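Local coordinates for protein halogenase PltM (Pseudomonas fluorescens, PDB 6BZN) that halogenates phenolic compounds with unusual breadth of substrate and halide, probably as a flavin-dependent halogenase that uses FAD, at residues Leu203-Thr208 with Arg327-Val332; Ser217-Met222 with Glu317-Pro322; Ser227-Leu232 with Ile242-Ser247; Trp420-Asn425 with Pro465-Leu470. All blocks are in the same frame, centred on the assembly; numbering follows the deposited sequence.

Overall arrangement
Interaction 2 joins the edge strand 313-321 of the large mixed sheet to its neighbour 215-223, whereas interaction 1 pairs two very short strands, 206-207 and 327-328, that stand before and after that strand pair in the chain. Interaction 3 is nested inside the loop closed by interaction 2, which is itself nested inside interaction 1. Interaction 4 comes later, between two helices of the C-terminal region, and is the fully buried one; the other three are partly exposed. Chemistry follows place: backbone bonds dominate interactions 1 and 2, with an aromatic stack and CH-pi contacts added in 2; a carboxylate takes up loop amides in 3; interaction 4 has no hydrogen bond between its segments.

Interaction 1: Leu203-Thr208 with Arg327-Val332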
loop_
_atom_site.group_PDB
_atom_site.type_symbol
_atom_site.label_atom_id
_atom_site.label_comp_id
_atom_site.label_asym_id
_atom_site.label_seq_id
_atom_site.Cartn_x
_atom_site.Cartn_y
_atom_site.Cartn_z
ATOM N N LEU A 203 -19.020 -3.427 -14.894
ATOM C CA LEU A 203 -18.691 -2.325 -15.799
ATOM C C LEU A 203 -17.688 -2.681 -16.869
ATOM O O LEU A 203 -17.504 -1.906 -17.798
ATOM C CB LEU A 203 -18.157 -1.122 -15.028
ATOM C CG LEU A 203 -19.176 -0.371 -14.163
ATOM C CD1 LEU A 203 -18.437 0.600 -13.263
ATOM C CD2 LEU A 203 -20.189 0.333 -15.035
ATOM N N GLY A 204 -17.016 -3.813 -16.724
ATOM C CA GLY A 204 -16.082 -4.279 -17.727
ATOM C C GLY A 204 -14.836 -3.423 -17.858
ATOM O O GLY A 204 -14.326 -3.249 -18.965
ATOM N N LEU A 205 -14.349 -2.869 -16.742
ATOM C CA LEU A 205 -13.185 -1.971 -16.806
ATOM C C LEU A 205 -11.842 -2.637 -16.473
ATOM O O LEU A 205 -10.804 -2.077 -16.794
ATOM C CB LEU A 205 -13.395 -0.744 -15.913
ATOM C CG LEU A 205 -14.726 -0.006 -16.130
ATOM C CD1 LEU A 205 -15.032 0.943 -14.985
ATOM C CD2 LEU A 205 -14.695 0.721 -17.448
ATOM N N ARG A 206 -11.859 -3.817 -15.858
ATOM C CA ARG A 206 -10.622 -4.458 -15.410
ATOM C C ARG A 206 -9.927 -5.269 -16.498
ATOM O O ARG A 206 -10.578 -5.941 -17.310
ATOM C CB ARG A 206 -10.895 -5.344 -14.206
ATOM C CG ARG A 206 -9.628 -5.827 -13.543
ATOM C CD ARG A 206 -9.928 -6.566 -12.271
ATOM N NE ARG A 206 -10.426 -5.663 -11.237
ATOM C CZ ARG A 206 -10.705 -6.043 -10.003
ATOM N NH1 ARG A 206 -10.524 -7.305 -9.651
ATOM N NH2 ARG A 206 -11.164 -5.152 -9.121
ATOM N N THR A 207 -8.597 -5.219 -16.487
ATOM C CA THR A 207 -7.772 -5.986 -17.421
ATOM C C THR A 207 -6.399 -6.243 -16.805
ATOM O O THR A 207 -5.999 -5.540 -15.882
ATOM C CB THR A 207 -7.605 -5.241 -18.769
ATOM O OG1 THR A 207 -6.876 -6.050 -19.687
ATOM C CG2 THR A 207 -6.869 -3.939 -18.596
ATOM N N THR A 208 -5.711 -7.258 -17.322
ATOM C CA THR A 208 -4.302 -7.485 -17.053
ATOM C C THR A 208 -3.426 -7.101 -18.247
ATOM O O THR A 208 -2.199 -7.202 -18.158
ATOM C CB THR A 208 -4.036 -8.947 -16.661
ATOM O OG1 THR A 208 -4.430 -9.812 -17.730
ATOM C CG2 THR A 208 -4.815 -9.313 -15.397
ATOM N N ARG A 327 -5.299 -3.843 -13.540
ATOM C CA ARG A 327 -5.520 -2.418 -13.693
ATOM C C ARG A 327 -6.891 -2.222 -14.327
ATOM O O ARG A 327 -7.575 -3.198 -14.647
ATOM C CB ARG A 327 -4.420 -1.783 -14.545
ATOM C CG ARG A 327 -4.368 -2.253 -15.982
ATOM C CD ARG A 327 -3.336 -1.489 -16.807
ATOM N NE ARG A 327 -3.524 -1.875 -18.209
ATOM C CZ ARG A 327 -4.269 -1.233 -19.109
ATOM N NH1 ARG A 327 -4.914 -0.096 -18.833
ATOM N NH2 ARG A 327 -4.357 -1.739 -20.328
ATOM N N SER A 328 -7.295 -0.964 -14.466
ATOM C CA SER A 328 -8.565 -0.621 -15.110
ATOM C C SER A 328 -8.381 0.474 -16.136
ATOM O O SER A 328 -7.518 1.340 -15.998
ATOM C CB SER A 328 -9.599 -0.180 -14.083
ATOM O OG SER A 328 -9.896 -1.207 -13.153
ATOM N N VAL A 329 -9.212 0.431 -17.169
ATOM C CA VAL A 329 -9.132 1.406 -18.253
ATOM C C VAL A 329 -9.785 2.751 -17.877
ATOM O O VAL A 329 -9.430 3.795 -18.431
ATOM C CB VAL A 329 -9.710 0.844 -19.580
ATOM C CG1 VAL A 329 -8.979 -0.424 -19.987
ATOM C CG2 VAL A 329 -11.203 0.563 -19.488
ATOM N N GLN A 330 -10.755 2.707 -16.966
ATOM C CA GLN A 330 -11.418 3.889 -16.402
ATOM C C GLN A 330 -11.839 3.501 -14.999
ATOM O O GLN A 330 -11.907 2.306 -14.687
ATOM C CB GLN A 330 -12.692 4.256 -17.168
ATOM C CG GLN A 330 -12.484 4.781 -18.579
ATOM C CD GLN A 330 -13.794 5.225 -19.235
ATOM O OE1 GLN A 330 -14.873 4.790 -18.847
ATOM N NE2 GLN A 330 -13.693 6.093 -20.229
ATOM N N ASN A 331 -12.114 4.484 -14.158
ATOM C CA ASN A 331 -12.671 4.179 -12.847
ATOM C C ASN A 331 -13.644 5.182 -12.264
ATOM O O ASN A 331 -14.011 5.061 -11.106
ATOM C CB ASN A 331 -11.519 3.889 -11.863
ATOM C CG ASN A 331 -10.875 5.151 -11.324
ATOM O OD1 ASN A 331 -10.956 6.208 -11.936
ATOM N ND2 ASN A 331 -10.225 5.045 -10.165
ATOM N N VAL A 332 -14.078 6.163 -13.054
ATOM C CA VAL A 332 -15.123 7.083 -12.629
ATOM C C VAL A 332 -16.153 7.191 -13.741
ATOM O O VAL A 332 -15.831 7.021 -14.922
ATOM C CB VAL A 332 -14.570 8.482 -12.272
ATOM C CG1 VAL A 332 -13.535 8.391 -11.153
ATOM C CG2 VAL A 332 -13.950 9.174 -13.479
HETATM O O HOH W 1 -11.456 -2.700 -11.947
#
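Thr207 and Arg327 face each other as an antiparallel hydrogen-bonded pair, with Thr207 N 2.9 Å from Arg327 O and Arg327 N 3.0 Å from Thr207 O, while Arg206 and Ser328 form the non-hydrogen-bonded pair beside them. Beyond these, Leu205 O accepts the amide of Val329 (N to O 3.0 Å) and is also approached by Ser328 CA at 3.2 Å. Thr207 and Arg327 share one face of this short ribbon and point the same way. The methyl CG2 of Thr207 lies over one face of the Arg327 guanidinium, 3.8 Å from CZ, because OG1 is anti to the backbone N (chi1 -176°) and turns away to take the amide of Glu209, which also forms a salt bridge with Arg327 NH2. On the face of the ribbon that carries Arg206 and Ser328, one water accepts from Arg206 NE at 3.2 Å, in the guanidinium plane, and donates to Ser328 OG, which is also hydrogen-bonded to the carbonyl of Thr343. The rest of that guanidinium is held by carbonyls of Gln195 and Ala342 and makes a cation-pi contact with Tyr326, an FAD-binding residue. Backbone bonds hold the ribbon throughout, and Leu205 adds apolar cover, its CD2 against Val329 and its CD1 3.4 Å from Gln330 O, a buried carbonyl with no hydrogen-bond partner in the model.

Interaction 2: Ser217-Met222 with Glu317-Pro322; sequences SFFTHM and EWIYAP
Phe219 O is gripped twice, by Ile319 N at 3.0 Å and by a water that donates at the same distance and also donates to Glu317 O, bridging the two strands where the regular pairing is interrupted. Phe219 N returns a bond to Ile319 O, and Ser217 and Ala321 exchange a second reciprocal pair, Ala321 N lying 2.9 Å from Ser217 O. Between them, the Phe218 and Tyr320 rings form an offset stack, centroids 4.5 Å apart and planes at 29°, with Tyr320 CD1 over the phenylalanine face. This is the border of the mixed sheet, where strand 313-321 runs antiparallel to strand 215-223. On the opposite face of the strands, Phe219 has CG between its backbone N and carbonyl carbon (chi1 49°), which brings its ring across Ile319, whose CB sits 4.0 Å from the ring centroid; the same ring touches Val62, an FAD-binding residue. Back on the side of Phe218, Trp318 turns a face of its six-membered ring to Thr220 CG2, 3.5 Å from the centroid and 8° off the normal, and Met222 CE reaches CZ2 from an extended chain. With an alanine in place of Trp318, Thr220 and Met222 would probably lose the broad surface they rest on, and Glu292 its indole N-H partner. Thr220 OG1, anti to the backbone N, bonds instead to Asn314 OD1.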
loop_
_atom_site.group_PDB
_atom_site.type_symbol
_atom_site.label_atom_id
_atom_site.label_comp_id
_atom_site.label_asym_id
_atom_site.label_seq_id
_atom_site.Cartn_x
_atom_site.Cartn_y
_atom_site.Cartn_z
ATOM N N SER A 217 0.852 -14.624 -4.674
ATOM C CA SER A 217 1.097 -14.389 -3.265
ATOM C C SER A 217 0.490 -15.489 -2.405
ATOM O O SER A 217 -0.649 -15.917 -2.645
ATOM C CB SER A 217 0.520 -13.023 -2.862
ATOM O OG SER A 217 0.852 -12.712 -1.521
ATOM N N PHE A 218 1.268 -15.935 -1.416
ATOM C CA PHE A 218 0.829 -16.825 -0.348
ATOM C C PHE A 218 0.998 -16.064 0.965
ATOM O O PHE A 218 2.100 -15.568 1.238
ATOM C CB PHE A 218 1.718 -18.052 -0.239
ATOM C CG PHE A 218 1.732 -18.961 -1.446
ATOM C CD1 PHE A 218 2.546 -18.682 -2.531
ATOM C CD2 PHE A 218 1.029 -20.159 -1.430
ATOM C CE1 PHE A 218 2.617 -19.541 -3.615
ATOM C CE2 PHE A 218 1.080 -21.027 -2.509
ATOM C CZ PHE A 218 1.882 -20.722 -3.606
ATOM N N PHE A 219 -0.039 -15.982 1.791
ATOM C CA PHE A 219 0.066 -15.233 3.039
ATOM C C PHE A 219 -0.731 -15.814 4.194
ATOM O O PHE A 219 -1.756 -16.493 4.012
ATOM C CB PHE A 219 -0.292 -13.756 2.840
ATOM C CG PHE A 219 -1.574 -13.528 2.090
ATOM C CD1 PHE A 219 -1.593 -13.557 0.699
ATOM C CD2 PHE A 219 -2.755 -13.303 2.764
ATOM C CE1 PHE A 219 -2.774 -13.354 -0.006
ATOM C CE2 PHE A 219 -3.937 -13.088 2.068
ATOM C CZ PHE A 219 -3.945 -13.109 0.682
ATOM N N THR A 220 -0.229 -15.544 5.393
ATOM C CA THR A 220 -0.839 -16.038 6.614
ATOM C C THR A 220 -0.296 -15.249 7.811
ATOM O O THR A 220 0.561 -14.360 7.654
ATOM C CB THR A 220 -0.589 -17.564 6.794
ATOM O OG1 THR A 220 -1.445 -18.071 7.818
ATOM C CG2 THR A 220 0.861 -17.869 7.171
ATOM N N HIS A 221 -0.784 -15.598 8.992
ATOM C CA HIS A 221 -0.233 -15.114 10.233
ATOM C C HIS A 221 0.275 -16.292 11.061
ATOM O O HIS A 221 -0.362 -17.345 11.106
ATOM C CB HIS A 221 -1.285 -14.361 11.047
ATOM C CG HIS A 221 -1.618 -12.997 10.530
ATOM N ND1 HIS A 221 -2.604 -12.217 11.101
ATOM C CD2 HIS A 221 -1.114 -12.272 9.508
ATOM C CE1 HIS A 221 -2.669 -11.060 10.467
ATOM N NE2 HIS A 221 -1.767 -11.062 9.502
ATOM N N MET A 222 1.409 -16.085 11.731
ATOM C CA MET A 222 2.072 -17.145 12.492
ATOM C C MET A 222 2.438 -16.739 13.898
ATOM O O MET A 222 2.672 -15.554 14.193
ATOM C CB MET A 222 3.345 -17.603 11.787
ATOM C CG MET A 222 3.137 -18.130 10.376
ATOM S SD MET A 222 4.648 -18.945 9.828
ATOM C CE MET A 222 4.221 -19.280 8.129
ATOM N N GLU A 317 -5.247 -20.524 8.117
ATOM C CA GLU A 317 -5.005 -21.193 6.839
ATOM C C GLU A 317 -4.256 -20.240 5.919
ATOM O O GLU A 317 -4.535 -19.034 5.903
ATOM C CB GLU A 317 -6.318 -21.622 6.164
ATOM C CG GLU A 317 -7.147 -22.605 6.981
ATOM C CD GLU A 317 -6.350 -23.804 7.493
ATOM O OE1 GLU A 317 -5.807 -24.558 6.653
ATOM O OE2 GLU A 317 -6.267 -23.987 8.743
ATOM N N TRP A 318 -3.285 -20.771 5.181
ATOM C CA TRP A 318 -2.670 -20.032 4.082
ATOM C C TRP A 318 -3.737 -19.611 3.073
ATOM O O TRP A 318 -4.690 -20.349 2.825
ATOM C CB TRP A 318 -1.637 -20.894 3.339
ATOM C CG TRP A 318 -0.335 -21.132 4.015
ATOM C CD1 TRP A 318 0.054 -22.271 4.668
ATOM C CD2 TRP A 318 0.777 -20.235 4.081
ATOM N NE1 TRP A 318 1.332 -22.131 5.137
ATOM C CE2 TRP A 318 1.800 -20.892 4.789
ATOM C CE3 TRP A 318 1.007 -18.937 3.614
ATOM C CZ2 TRP A 318 3.037 -20.293 5.049
ATOM C CZ3 TRP A 318 2.236 -18.347 3.863
ATOM C CH2 TRP A 318 3.236 -19.028 4.574
ATOM N N ILE A 319 -3.578 -18.421 2.507
ATOM C CA ILE A 319 -4.356 -17.999 1.352
ATOM C C ILE A 319 -3.387 -17.919 0.186
ATOM O O ILE A 319 -2.289 -17.384 0.347
ATOM C CB ILE A 319 -4.998 -16.614 1.577
ATOM C CG1 ILE A 319 -6.006 -16.664 2.731
ATOM C CG2 ILE A 319 -5.655 -16.099 0.296
ATOM C CD1 ILE A 319 -7.322 -17.320 2.367
ATOM N N TYR A 320 -3.781 -18.467 -0.961
ATOM C CA TYR A 320 -3.007 -18.375 -2.189
ATOM C C TYR A 320 -3.798 -17.578 -3.209
ATOM O O TYR A 320 -4.974 -17.843 -3.404
ATOM C CB TYR A 320 -2.726 -19.768 -2.745
ATOM C CG TYR A 320 -2.142 -19.762 -4.143
ATOM C CD1 TYR A 320 -0.933 -19.115 -4.416
ATOM C CD2 TYR A 320 -2.777 -20.423 -5.188
ATOM C CE1 TYR A 320 -0.383 -19.118 -5.700
ATOM C CE2 TYR A 320 -2.235 -20.431 -6.470
ATOM C CZ TYR A 320 -1.040 -19.795 -6.719
ATOM O OH TYR A 320 -0.531 -19.819 -8.004
ATOM N N ALA A 321 -3.157 -16.585 -3.823
ATOM C CA ALA A 321 -3.716 -15.848 -4.948
ATOM C C ALA A 321 -2.777 -16.052 -6.146
ATOM O O ALA A 321 -1.632 -15.592 -6.108
ATOM C CB ALA A 321 -3.851 -14.362 -4.594
ATOM N N PRO A 322 -3.244 -16.746 -7.209
ATOM C CA PRO A 322 -2.343 -17.054 -8.345
ATOM C C PRO A 322 -1.903 -15.862 -9.205
ATOM O O PRO A 322 -0.827 -15.900 -9.823
ATOM C CB PRO A 322 -3.159 -18.063 -9.173
ATOM C CG PRO A 322 -4.580 -17.756 -8.832
ATOM C CD PRO A 322 -4.560 -17.405 -7.373
HETATM O O HOH W 2 -4.190 -16.420 5.680
#

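Interaction 3: Ser227-Leu232 with Ile242-Ser247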
loop_
_atom_site.group_PDB
_atom_site.type_symbol
_atom_site.label_atom_id
_atom_site.label_comp_id
_atom_site.label_asym_id
_atom_site.label_seq_id
_atom_site.Cartn_x
_atom_site.Cartn_y
_atom_site.Cartn_z
ATOM N N SER A 227 12.847 -13.461 15.661
ATOM C CA SER A 227 13.328 -12.184 15.178
ATOM C C SER A 227 14.554 -12.380 14.278
ATOM O O SER A 227 15.311 -13.340 14.448
ATOM C CB SER A 227 13.703 -11.280 16.355
ATOM O OG SER A 227 14.924 -11.691 16.958
ATOM N N TYR A 228 14.759 -11.459 13.344
ATOM C CA TYR A 228 15.954 -11.497 12.502
ATOM C C TYR A 228 17.233 -11.561 13.366
ATOM O O TYR A 228 18.151 -12.324 13.071
ATOM C CB TYR A 228 16.037 -10.285 11.585
ATOM C CG TYR A 228 17.245 -10.370 10.683
ATOM C CD1 TYR A 228 18.493 -9.891 11.108
ATOM C CD2 TYR A 228 17.164 -10.980 9.442
ATOM C CE1 TYR A 228 19.610 -9.998 10.299
ATOM C CE2 TYR A 228 18.268 -11.093 8.620
ATOM C CZ TYR A 228 19.496 -10.614 9.060
ATOM O OH TYR A 228 20.592 -10.727 8.263
ATOM N N GLU A 229 17.276 -10.758 14.421
ATOM C CA GLU A 229 18.479 -10.665 15.257
ATOM C C GLU A 229 18.779 -11.993 15.965
ATOM O O GLU A 229 19.944 -12.372 16.062
ATOM C CB GLU A 229 18.385 -9.529 16.269
ATOM C CG GLU A 229 18.671 -8.144 15.709
ATOM C CD GLU A 229 17.623 -7.646 14.720
ATOM O OE1 GLU A 229 18.022 -7.030 13.706
ATOM O OE2 GLU A 229 16.405 -7.852 14.950
ATOM N N ASP A 230 17.744 -12.684 16.452
ATOM C CA ASP A 230 17.904 -14.006 17.089
ATOM C C ASP A 230 18.156 -15.127 16.097
ATOM O O ASP A 230 18.880 -16.065 16.408
ATOM C CB ASP A 230 16.673 -14.388 17.938
ATOM C CG ASP A 230 16.537 -13.552 19.194
ATOM O OD1 ASP A 230 17.557 -12.998 19.660
ATOM O OD2 ASP A 230 15.403 -13.422 19.713
ATOM N N ALA A 231 17.546 -15.049 14.920
ATOM C CA ALA A 231 17.607 -16.138 13.949
ATOM C C ALA A 231 18.852 -16.071 13.079
ATOM O O ALA A 231 19.390 -17.112 12.712
ATOM C CB ALA A 231 16.370 -16.137 13.069
ATOM N N LEU A 232 19.279 -14.866 12.708
ATOM C CA LEU A 232 20.295 -14.693 11.664
ATOM C C LEU A 232 21.525 -13.898 12.089
ATOM O O LEU A 232 22.639 -14.388 11.944
ATOM C CB LEU A 232 19.661 -14.099 10.400
ATOM C CG LEU A 232 18.838 -15.123 9.603
ATOM C CD1 LEU A 232 17.904 -14.450 8.609
ATOM C CD2 LEU A 232 19.732 -16.141 8.912
ATOM N N ILE A 242 18.835 0.027 12.980
ATOM C CA ILE A 242 17.559 -0.412 13.552
ATOM C C ILE A 242 17.523 -1.927 13.605
ATOM O O ILE A 242 18.114 -2.593 12.752
ATOM C CB ILE A 242 16.346 0.107 12.738
ATOM C CG1 ILE A 242 16.417 -0.346 11.267
ATOM C CG2 ILE A 242 16.279 1.620 12.834
ATOM C CD1 ILE A 242 15.169 -0.043 10.457
ATOM N N GLU A 243 16.838 -2.472 14.613
ATOM C CA GLU A 243 16.568 -3.903 14.654
ATOM C C GLU A 243 15.691 -4.251 13.459
ATOM O O GLU A 243 14.657 -3.599 13.240
ATOM C CB GLU A 243 15.802 -4.310 15.910
ATOM C CG GLU A 243 16.524 -4.150 17.230
ATOM C CD GLU A 243 15.586 -4.316 18.414
ATOM O OE1 GLU A 243 14.733 -5.234 18.406
ATOM O OE2 GLU A 243 15.683 -3.514 19.354
ATOM N N LEU A 244 16.073 -5.275 12.709
ATOM C CA LEU A 244 15.250 -5.713 11.582
ATOM C C LEU A 244 13.913 -6.282 12.082
ATOM O O LEU A 244 12.911 -6.205 11.374
ATOM C CB LEU A 244 15.962 -6.713 10.688
ATOM C CG LEU A 244 17.352 -6.448 10.089
ATOM C CD1 LEU A 244 17.434 -7.021 8.679
ATOM C CD2 LEU A 244 17.772 -4.999 10.089
ATOM N N PHE A 245 13.914 -6.807 13.311
ATOM C CA PHE A 245 12.696 -7.199 14.025
ATOM C C PHE A 245 11.674 -6.059 14.108
ATOM O O PHE A 245 10.470 -6.293 13.995
ATOM C CB PHE A 245 13.068 -7.675 15.443
ATOM C CG PHE A 245 11.921 -8.226 16.251
ATOM C CD1 PHE A 245 11.064 -9.195 15.724
ATOM C CD2 PHE A 245 11.729 -7.817 17.577
ATOM C CE1 PHE A 245 10.015 -9.714 16.484
ATOM C CE2 PHE A 245 10.681 -8.343 18.345
ATOM C CZ PHE A 245 9.838 -9.302 17.795
ATOM N N LYS A 246 12.175 -4.839 14.301
ATOM C CA LYS A 246 11.377 -3.622 14.338
ATOM C C LYS A 246 11.370 -2.926 12.974
ATOM O O LYS A 246 11.519 -1.710 12.879
ATOM C CB LYS A 246 11.909 -2.670 15.428
ATOM C CG LYS A 246 11.877 -3.237 16.842
ATOM C CD LYS A 246 12.246 -2.159 17.851
ATOM C CE LYS A 246 12.345 -2.685 19.285
ATOM N NZ LYS A 246 11.016 -3.000 19.875
ATOM N N SER A 247 11.160 -3.709 11.922
ATOM C CA SER A 247 11.094 -3.217 10.561
ATOM C C SER A 247 10.185 -4.122 9.742
ATOM O O SER A 247 9.889 -5.252 10.139
ATOM C CB SER A 247 12.492 -3.210 9.936
ATOM O OG SER A 247 12.870 -4.500 9.478
HETATM O O HOH W 3 15.764 -7.650 17.552
#
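Leu244 sets its CD1 squarely over the centre of the Tyr228 ring, 3.8 Å from the centroid and only 6° off the normal, while Leu232 CB covers the opposite face nearer the rim. The tyrosine is thus sandwiched between two leucines, a methyl and a methylene, with Leu126 and Leu249 of neighbouring strands close by. Glu229 bends at chi2 (67°) to bring its carboxylate to two successive backbone amides. OE1 takes Leu244 N at 2.8 Å on its syn side, somewhat out of the carboxylate plane, and OE2 uses its syn lone pair for Phe245 N at 3.2 Å. A water donates both to Glu229 OE2 and to Glu243 OE1, which lie 4.6 Å apart, probably easing their repulsion. Ser227 works in two directions: CB lies over the face of the Phe245 ring, 3.8 Å from its centroid, and OG accepts Asp230 N at 3.0 Å. A small serine suits this place, since it caps the helix without crowding the phenylalanine. The result is a serine N-cap on the short helix 228-231, in the connection between strands 215-223 and 248-253, with the helix's own glutamate anchoring the loop that leads into the second strand.

Interaction 4: Trp420-Asn425 with Pro465-Leu470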
loop_
_atom_site.group_PDB
_atom_site.type_symbol
_atom_site.label_atom_id
_atom_site.label_comp_id
_atom_site.label_asym_id
_atom_site.label_seq_id
_atom_site.Cartn_x
_atom_site.Cartn_y
_atom_site.Cartn_z
ATOM N N TRP A 420 13.945 4.062 -5.630
ATOM C CA TRP A 420 12.727 4.059 -4.806
ATOM C C TRP A 420 12.841 5.033 -3.621
ATOM O O TRP A 420 11.951 5.854 -3.386
ATOM C CB TRP A 420 12.425 2.651 -4.277
ATOM C CG TRP A 420 11.495 2.673 -3.099
ATOM C CD1 TRP A 420 10.149 2.899 -3.120
ATOM C CD2 TRP A 420 11.850 2.502 -1.732
ATOM N NE1 TRP A 420 9.646 2.881 -1.844
ATOM C CE2 TRP A 420 10.670 2.639 -0.972
ATOM C CE3 TRP A 420 13.064 2.244 -1.065
ATOM C CZ2 TRP A 420 10.658 2.527 0.419
ATOM C CZ3 TRP A 420 13.052 2.125 0.310
ATOM C CH2 TRP A 420 11.859 2.275 1.043
ATOM N N LEU A 421 13.932 4.930 -2.865
ATOM C CA LEU A 421 14.046 5.701 -1.631
ATOM C C LEU A 421 14.003 7.199 -1.878
ATOM O O LEU A 421 13.280 7.896 -1.205
ATOM C CB LEU A 421 15.315 5.337 -0.871
ATOM C CG LEU A 421 15.467 5.977 0.510
ATOM C CD1 LEU A 421 14.448 5.424 1.486
ATOM C CD2 LEU A 421 16.871 5.746 1.044
ATOM N N SER A 422 14.801 7.686 -2.830
ATOM C CA SER A 422 14.851 9.105 -3.135
ATOM C C SER A 422 13.486 9.645 -3.565
ATOM O O SER A 422 13.101 10.739 -3.152
ATOM C CB SER A 422 15.931 9.428 -4.184
ATOM O OG SER A 422 15.735 8.753 -5.431
ATOM N N GLY A 423 12.757 8.873 -4.358
ATOM C CA GLY A 423 11.418 9.257 -4.772
ATOM C C GLY A 423 10.428 9.300 -3.634
ATOM O O GLY A 423 9.713 10.290 -3.456
ATOM N N SER A 424 10.392 8.222 -2.853
ATOM C CA SER A 424 9.539 8.174 -1.676
ATOM C C SER A 424 9.839 9.319 -0.703
ATOM O O SER A 424 8.926 9.935 -0.156
ATOM C CB SER A 424 9.687 6.829 -0.966
ATOM O OG SER A 424 8.931 6.830 0.232
ATOM N N ASN A 425 11.123 9.585 -0.467
ATOM C CA ASN A 425 11.524 10.684 0.423
ATOM C C ASN A 425 11.006 12.040 -0.075
ATOM O O ASN A 425 10.540 12.840 0.731
ATOM C CB ASN A 425 13.051 10.762 0.573
ATOM C CG ASN A 425 13.655 9.568 1.304
ATOM O OD1 ASN A 425 12.971 8.790 1.996
ATOM N ND2 ASN A 425 14.953 9.437 1.186
ATOM N N PRO A 465 10.267 17.317 -11.294
ATOM C CA PRO A 465 10.647 16.840 -12.632
ATOM C C PRO A 465 12.003 16.108 -12.664
ATOM O O PRO A 465 12.167 15.148 -13.414
ATOM C CB PRO A 465 10.682 18.118 -13.482
ATOM C CG PRO A 465 9.899 19.128 -12.722
ATOM C CD PRO A 465 10.007 18.771 -11.272
ATOM N N ALA A 466 12.959 16.538 -11.850
ATOM C CA ALA A 466 14.253 15.867 -11.791
ATOM C C ALA A 466 14.115 14.423 -11.298
ATOM O O ALA A 466 14.684 13.499 -11.903
ATOM C CB ALA A 466 15.234 16.636 -10.918
ATOM N N TYR A 467 13.344 14.214 -10.231
ATOM C CA TYR A 467 13.154 12.846 -9.745
ATOM C C TYR A 467 12.466 11.981 -10.802
ATOM O O TYR A 467 12.884 10.853 -11.052
ATOM C CB TYR A 467 12.376 12.732 -8.413
ATOM C CG TYR A 467 12.202 11.269 -8.138
ATOM C CD1 TYR A 467 13.283 10.502 -7.723
ATOM C CD2 TYR A 467 11.025 10.607 -8.478
ATOM C CE1 TYR A 467 13.175 9.130 -7.570
ATOM C CE2 TYR A 467 10.911 9.232 -8.340
ATOM C CZ TYR A 467 11.983 8.500 -7.875
ATOM O OH TYR A 467 11.897 7.137 -7.718
ATOM N N GLU A 468 11.419 12.495 -11.427
ATOM C CA GLU A 468 10.672 11.678 -12.379
ATOM C C GLU A 468 11.498 11.342 -13.618
ATOM O O GLU A 468 11.297 10.298 -14.237
ATOM C CB GLU A 468 9.323 12.315 -12.697
ATOM C CG GLU A 468 8.428 12.514 -11.466
ATOM C CD GLU A 468 8.192 11.251 -10.610
ATOM O OE1 GLU A 468 8.295 10.120 -11.130
ATOM O OE2 GLU A 468 7.867 11.388 -9.401
ATOM N N SER A 469 12.452 12.212 -13.952
ATOM C CA SER A 469 13.481 11.900 -14.954
ATOM C C SER A 469 14.366 10.719 -14.511
ATOM O O SER A 469 14.630 9.790 -15.301
ATOM C CB SER A 469 14.344 13.144 -15.232
ATOM O OG SER A 469 15.460 12.812 -16.046
ATOM N N LEU A 470 14.830 10.749 -13.260
ATOM C CA LEU A 470 15.596 9.630 -12.708
ATOM C C LEU A 470 14.789 8.334 -12.738
ATOM O O LEU A 470 15.295 7.298 -13.175
ATOM C CB LEU A 470 16.082 9.919 -11.282
ATOM C CG LEU A 470 16.707 8.765 -10.503
ATOM C CD1 LEU A 470 17.980 8.250 -11.151
ATOM C CD2 LEU A 470 16.964 9.216 -9.072
#
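The Tyr467 ring has Gly423 CA over one face, 3.4 Å from the ring centroid and 18° off the normal, and Ser422 OG at its edge, 3.4 Å from CE1; Glu468 OE2 of its own helix also lies in the ring plane at the edge. The indole of Trp420, on the far side of the same turn, rests one face on Ser424 CB and stacks with Phe350. Glycine suits position 423 because a side chain there would point at the ring and its first carbon would already collide with it. Tyr467 CG is anti to the backbone N (chi1 176°), which sends the ring straight across to the neighbouring helix, where OH bonds to Val419 O. Ser422 OG, bonded to Arg418 O of its own helix, is the atom that touches both the ring edge and Leu470 CD2, the latter at 3.9 Å; serine suits the place because it is small. Replacing Tyr467 by a leucine would probably open a gap over Gly423 and leave Val419 O without its phenol partner. No hydrogen bond joins the two segments themselves, and the ring does most of the bridging. The axes of the two segments come within 10.2 Å, their N-to-C directions 154° apart: an antiparallel helix pair, 410-441 against 465-483, in which an aromatic side chain spans the interval and lands flat on a glycine within the C-terminal helical region.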